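Local atomic coordinates of 2-aminomuconic 6-semialdehyde dehydrogenase (Pseudomonas sp., PDB entry 7BZV), a protein that catalyses the NAD+-dependent oxidation of 2-aminomuconic 6-semialdehyde, a step in the breakdown of 2-aminophenol, and works as a tetramer of the aldehyde dehydrogenase family. Residues S332-R335 and D336-L339; Y341-L344 and A345-G349; G274-R277 and A278-N282. One frame throughout, in Å; residues are numbered along the deposited sequence.

Contact 1 of 3, residues S332-R335 and D336-L339; sequences SKHR and DKVL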
# COMPACT_ATOMS: atom_id res chain seq x y z
N SER B 332 34.61 -32.35 3.41
CA SER B 332 34.83 -33.72 2.95
C SER B 332 33.52 -34.51 2.98
O SER B 332 33.25 -35.31 2.08
CB SER B 332 35.88 -34.42 3.83
OG SER B 332 35.48 -34.40 5.20
N LYS B 333 32.72 -34.32 4.02
CA LYS B 333 31.44 -35.02 4.12
C LYS B 333 30.51 -34.62 2.99
O LYS B 333 29.89 -35.47 2.35
CB LYS B 333 30.81 -34.73 5.49
CG LYS B 333 29.43 -35.32 5.72
CD LYS B 333 29.10 -35.28 7.21
CE LYS B 333 27.84 -36.07 7.55
NZ LYS B 333 27.25 -35.65 8.86
N HIS B 334 30.40 -33.33 2.69
CA HIS B 334 29.53 -32.99 1.57
C HIS B 334 30.10 -33.51 0.25
O HIS B 334 29.36 -34.01 -0.60
CB HIS B 334 29.29 -31.49 1.49
CG HIS B 334 28.14 -31.12 0.61
ND1 HIS B 334 26.85 -31.54 0.85
CD2 HIS B 334 28.09 -30.37 -0.52
CE1 HIS B 334 26.06 -31.07 -0.10
NE2 HIS B 334 26.79 -30.35 -0.94
N ARG B 335 31.43 -33.41 0.08
CA ARG B 335 32.08 -33.96 -1.10
C ARG B 335 31.73 -35.43 -1.27
O ARG B 335 31.34 -35.87 -2.36
CB ARG B 335 33.59 -33.78 -1.01
CG ARG B 335 34.41 -34.31 -2.22
CD ARG B 335 34.92 -35.74 -2.08
NE ARG B 335 35.38 -36.08 -0.74
CZ ARG B 335 36.57 -35.74 -0.25
NH1 ARG B 335 37.44 -35.08 -1.01
NH2 ARG B 335 36.90 -36.08 0.99
N ASP B 336 31.87 -36.20 -0.20
CA ASP B 336 31.45 -37.60 -0.26
C ASP B 336 30.01 -37.72 -0.74
O ASP B 336 29.71 -38.56 -1.60
CB ASP B 336 31.61 -38.26 1.11
CG ASP B 336 33.06 -38.48 1.46
OD1 ASP B 336 33.91 -38.42 0.55
OD2 ASP B 336 33.36 -38.71 2.65
N LYS B 337 29.09 -36.91 -0.21
CA LYS B 337 27.70 -37.03 -0.65
C LYS B 337 27.55 -36.69 -2.14
O LYS B 337 26.87 -37.40 -2.87
CB LYS B 337 26.79 -36.13 0.19
CG LYS B 337 25.33 -36.13 -0.24
CD LYS B 337 24.53 -35.02 0.46
CE LYS B 337 23.13 -34.87 -0.12
NZ LYS B 337 22.80 -33.46 -0.53
N VAL B 338 28.16 -35.61 -2.61
CA VAL B 338 28.06 -35.27 -4.03
C VAL B 338 28.68 -36.37 -4.89
O VAL B 338 28.12 -36.78 -5.91
CB VAL B 338 28.70 -33.89 -4.29
CG1 VAL B 338 28.79 -33.59 -5.78
CG2 VAL B 338 27.90 -32.81 -3.55
N LEU B 339 29.85 -36.89 -4.49
CA LEU B 339 30.43 -37.95 -5.30
C LEU B 339 29.56 -39.20 -5.31
O LEU B 339 29.53 -39.93 -6.31
CB LEU B 339 31.83 -38.30 -4.81
CG LEU B 339 32.90 -37.25 -5.06
CD1 LEU B 339 34.26 -37.75 -4.57
CD2 LEU B 339 32.95 -36.89 -6.54
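Ser332 O accepts the amide of Asp336 (O to N, 2.8 Å), the earliest of four consecutive i to i+4 bonds that tie these two turns together. The same carbonyl has the Asp336 carboxylate beside it, with OD2 3.4 Å from Ser332 O; two acceptors meet there, so the pair is no bond. Lys333 takes part through its backbone, its O receiving Lys337 N, while its extended side chain runs off to the exposed side. His334 does more. With CG anti to the backbone N, chi1 -165° swings the imidazole out from the helix, over Val338, whose CG2 sits over one ring face, 4.1 Å from the centroid, in a CH-pi contact. Lys337 comes to the same ring obliquely, its NZ 4.1 Å from His334 CE1. His334 NE2 is hydrogen-bonded to Phe391 O, which fixes the turn of the ring, and Trp153 meets that ring at a steep angle. Arg335 bends at chi2 and chi3, which brings NE to the carboxylate of the very next residue: Arg335 NE and Asp336 OD1 form a salt bridge at 3.0 Å. The oxygen is approached from above the carboxylate plane, 47° out of it, and the two flat groups are turned 30° apart. NE alone is within bonding range, Arg335 NH2 staying 3.8 Å from Asp336 OD1. Leu339 lies obliquely against the arginine's aliphatic chain, its CG 3.9 Å from Arg335 CD. The whole is the amphipathic opening of an alpha-helix, 332-348: His334 and Val338 face the protein interior, Asp336 lies on the exposed side, and Arg335, whose NH1 also bonds weakly to Gly368 O, is partly covered.

Contact 2 of 3, residues Y341-L344 and A345-G349; sequences YFEL and ARQEG
Leu344 and Glu348, one turn apart, meet where the leucine CG lies 4.0 Å from Glu348 OE1, the two chains passing at a slant. On another flank Glu343 stands between two partners. The bend at chi2 (58°) sets its carboxylate between Arg346 and Gln347: OE2 comes within 3.8 Å of Gln347 CG, and OE1 lies near the plane of the Arg346 guanidinium, at its edge. Glu343 OE1 and Arg346 NE remain 4.4 Å apart, opposite charges that probably attract, though too far apart for a salt bridge. Ala345 sets its small CB against Phe342 O (3.4 Å). Beneath these side chains run the helical bonds, among them Gln347 N to Glu343 O at 2.9 Å and Glu348 N to Leu344 O at 2.8 Å. The turn finishes in a Schellman motif at Gly349, whose N reaches Arg346 O at 2.9 Å; at this positive phi (95°) any side chain would press on the carbonyl before it, a backbone shape suited to glycine. Farther out, Glu348 is fixed by the backbone amides of Arg384 and Val385, Tyr341 OH is bonded to Glu388, and Arg346 makes a cation-pi contact with Phe352. The helix thus lies with Tyr341, Leu344 and Ala345 against the short helix 384-387, and with Phe342 and Ala345 on strand 374-377.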
# COMPACT_ATOMS: atom_id res chain seq x y z
N TYR B 341 26.45 -39.16 -5.44
CA TYR B 341 25.43 -38.90 -6.45
C TYR B 341 26.02 -38.99 -7.85
O TYR B 341 25.33 -39.47 -8.76
CB TYR B 341 24.76 -37.54 -6.18
CG TYR B 341 23.50 -37.64 -5.31
CD1 TYR B 341 22.34 -38.25 -5.78
CD2 TYR B 341 23.47 -37.12 -4.01
CE1 TYR B 341 21.18 -38.33 -4.99
CE2 TYR B 341 22.32 -37.20 -3.21
CZ TYR B 341 21.18 -37.82 -3.71
OH TYR B 341 20.05 -37.90 -2.93
N PHE B 342 27.27 -38.57 -8.05
CA PHE B 342 27.94 -38.86 -9.31
C PHE B 342 27.92 -40.36 -9.60
O PHE B 342 27.74 -40.78 -10.75
CB PHE B 342 29.40 -38.36 -9.30
CG PHE B 342 29.57 -36.87 -9.34
CD1 PHE B 342 28.48 -36.00 -9.30
CD2 PHE B 342 30.84 -36.33 -9.41
CE1 PHE B 342 28.66 -34.63 -9.31
CE2 PHE B 342 31.03 -34.94 -9.44
CZ PHE B 342 29.94 -34.11 -9.40
N GLU B 343 28.13 -41.18 -8.57
CA GLU B 343 28.14 -42.63 -8.78
C GLU B 343 26.73 -43.15 -9.07
O GLU B 343 26.54 -43.96 -9.97
CB GLU B 343 28.75 -43.33 -7.56
CG GLU B 343 28.88 -44.85 -7.68
CD GLU B 343 29.73 -45.29 -8.87
OE1 GLU B 343 30.75 -44.64 -9.15
OE2 GLU B 343 29.38 -46.31 -9.51
N LEU B 344 25.73 -42.67 -8.32
CA LEU B 344 24.35 -43.02 -8.64
C LEU B 344 24.03 -42.68 -10.09
O LEU B 344 23.38 -43.46 -10.78
CB LEU B 344 23.39 -42.31 -7.69
CG LEU B 344 21.91 -42.67 -7.86
CD1 LEU B 344 21.71 -44.19 -7.66
CD2 LEU B 344 21.06 -41.89 -6.88
N ALA B 345 24.51 -41.52 -10.56
CA ALA B 345 24.27 -41.15 -11.96
C ALA B 345 24.85 -42.19 -12.90
O ALA B 345 24.20 -42.63 -13.86
CB ALA B 345 24.88 -39.78 -12.26
N ARG B 346 26.10 -42.57 -12.67
CA ARG B 346 26.70 -43.63 -13.46
C ARG B 346 25.82 -44.87 -13.47
O ARG B 346 25.47 -45.40 -14.53
CB ARG B 346 28.07 -43.96 -12.89
CG ARG B 346 29.20 -43.85 -13.86
CD ARG B 346 30.51 -43.85 -13.12
NE ARG B 346 31.06 -42.51 -12.97
CZ ARG B 346 31.44 -41.74 -13.98
NH1 ARG B 346 31.32 -42.18 -15.24
NH2 ARG B 346 31.95 -40.54 -13.75
N GLN B 347 25.45 -45.34 -12.29
CA GLN B 347 24.64 -46.55 -12.18
C GLN B 347 23.31 -46.40 -12.89
O GLN B 347 22.81 -47.36 -13.49
CB GLN B 347 24.39 -46.89 -10.72
CG GLN B 347 25.63 -47.04 -9.90
CD GLN B 347 25.33 -47.57 -8.54
OE1 GLN B 347 25.46 -46.86 -7.54
NE2 GLN B 347 24.90 -48.83 -8.47
N GLU B 348 22.69 -45.21 -12.81
CA GLU B 348 21.41 -45.01 -13.48
C GLU B 348 21.57 -44.93 -15.00
O GLU B 348 20.54 -44.85 -15.70
CB GLU B 348 20.72 -43.76 -12.90
CG GLU B 348 19.88 -44.11 -11.66
CD GLU B 348 19.15 -42.94 -11.03
OE1 GLU B 348 19.67 -41.81 -11.04
OE2 GLU B 348 18.03 -43.16 -10.50
N GLY B 349 22.79 -44.99 -15.53
CA GLY B 349 23.04 -44.96 -16.97
C GLY B 349 23.38 -43.60 -17.58
O GLY B 349 23.36 -43.47 -18.81

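Contact 3 of 3, residues G274-R277 and A278-N282; sequences GMMR and ALFLN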
# COMPACT_ATOMS: atom_id res chain seq x y z
N GLY B 274 24.76 -16.56 -17.94
CA GLY B 274 23.88 -16.70 -16.79
C GLY B 274 23.76 -18.13 -16.29
O GLY B 274 23.78 -18.37 -15.09
N MET B 275 23.68 -19.09 -17.21
CA MET B 275 23.57 -20.49 -16.81
C MET B 275 24.86 -21.02 -16.20
O MET B 275 24.79 -21.85 -15.28
CB MET B 275 23.16 -21.33 -18.01
CG MET B 275 21.66 -21.16 -18.40
SD MET B 275 20.55 -21.48 -17.02
CE MET B 275 20.99 -23.15 -16.56
N MET B 276 26.03 -20.54 -16.64
CA MET B 276 27.25 -20.95 -15.94
C MET B 276 27.20 -20.56 -14.48
O MET B 276 27.69 -21.33 -13.63
CB MET B 276 28.52 -20.40 -16.59
CG MET B 276 28.66 -21.04 -17.88
SD MET B 276 29.48 -22.68 -17.77
CE MET B 276 28.21 -23.89 -17.68
N ARG B 277 26.58 -19.42 -14.16
CA ARG B 277 26.45 -19.07 -12.75
C ARG B 277 25.37 -19.91 -12.06
O ARG B 277 25.59 -20.45 -10.96
CB ARG B 277 26.15 -17.57 -12.63
CG ARG B 277 27.36 -16.70 -13.04
CD ARG B 277 27.04 -15.21 -13.21
NE ARG B 277 26.31 -14.64 -12.08
CZ ARG B 277 26.89 -14.20 -10.98
NH1 ARG B 277 28.21 -14.26 -10.88
NH2 ARG B 277 26.14 -13.68 -10.00
N ALA B 278 24.20 -20.03 -12.69
CA ALA B 278 23.09 -20.80 -12.12
C ALA B 278 23.50 -22.24 -11.83
O ALA B 278 22.92 -22.88 -10.94
CB ALA B 278 21.88 -20.82 -13.06
N LEU B 279 24.44 -22.77 -12.59
CA LEU B 279 24.91 -24.13 -12.38
C LEU B 279 26.07 -24.22 -11.38
O LEU B 279 26.08 -25.14 -10.56
CB LEU B 279 25.36 -24.78 -13.71
CG LEU B 279 24.29 -24.95 -14.79
CD1 LEU B 279 24.88 -25.39 -16.13
CD2 LEU B 279 23.20 -25.92 -14.37
N PHE B 280 27.06 -23.30 -11.43
CA PHE B 280 28.35 -23.56 -10.78
C PHE B 280 28.79 -22.47 -9.83
O PHE B 280 29.80 -22.63 -9.14
CB PHE B 280 29.44 -23.81 -11.87
CG PHE B 280 29.08 -24.88 -12.85
CD1 PHE B 280 28.72 -26.14 -12.41
CD2 PHE B 280 29.08 -24.63 -14.23
CE1 PHE B 280 28.36 -27.13 -13.30
CE2 PHE B 280 28.70 -25.61 -15.13
CZ PHE B 280 28.35 -26.87 -14.66
N LEU B 281 28.05 -21.37 -9.72
CA LEU B 281 28.39 -20.39 -8.70
C LEU B 281 28.41 -21.04 -7.32
O LEU B 281 27.55 -21.86 -6.99
CB LEU B 281 27.39 -19.22 -8.72
CG LEU B 281 27.75 -18.09 -7.78
CD1 LEU B 281 29.03 -17.39 -8.27
CD2 LEU B 281 26.61 -17.05 -7.64
N ASN B 282 29.42 -20.71 -6.50
CA ASN B 282 29.53 -21.31 -5.16
C ASN B 282 29.62 -22.83 -5.27
O ASN B 282 29.16 -23.57 -4.38
CB ASN B 282 28.34 -20.87 -4.28
CG ASN B 282 28.66 -20.88 -2.79
OD1 ASN B 282 29.77 -20.54 -2.40
ND2 ASN B 282 27.67 -21.17 -1.96
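Four i to i+4 bonds, from Gly274 O to Ala278 N (2.9 Å) through Arg277 O to Leu281 N, carry the backbone through the last turns of helix 268-280 until Leu281 leaves helical angles. This is the crossover helix of a beta-alpha-beta unit between strands 258-262 and 290-296. Met275, bent at chi2 and chi3, doubles back so that its SD rests 4.2 Å from Ala278 CB and its CE 4.2 Å from Leu279 CG. Met275 and Leu279 both pack on Val293 of strand 290-296. With an alanine here in place of Leu279, the Met275 methyl is likely to lose its neighbour and a gap would probably open toward Val293. On the next flank Met276 and Phe280 run side by side toward helix 297-312. The Arg277 and Leu281 chains run alongside one another, the leucine CD2 lying over one face of the guanidinium, 4.1 Å from Arg277 NH2, where helix 95-119 packs on both. The Phe280 ring has Leu279 CB over the centre of one face, 3.5 Å above its plane, while Met276 SD takes the ring edge in a Met-aromatic contact, 5.2 Å from the centroid.

Contacts 1 and 2 are successive parts of one helix, 332-348, with centres about 14 Å apart; contact 3 belongs to a different helix, 268-280, and comes no nearer than about 8 Å to either at the closest atoms. Burial separates them. Contact 3 is core, built from methionines, leucines and a phenylalanine, with a single exposed arginine. The other two are half surface: each has one apolar flank against the protein and charged residues outside, contact 1 closing a true salt bridge and contact 2 stopping short of one. Contact 1 lies at the N-terminal end of its helix, contacts 2 and 3 at C-terminal ends, and of these contact 2 has the Schellman motif.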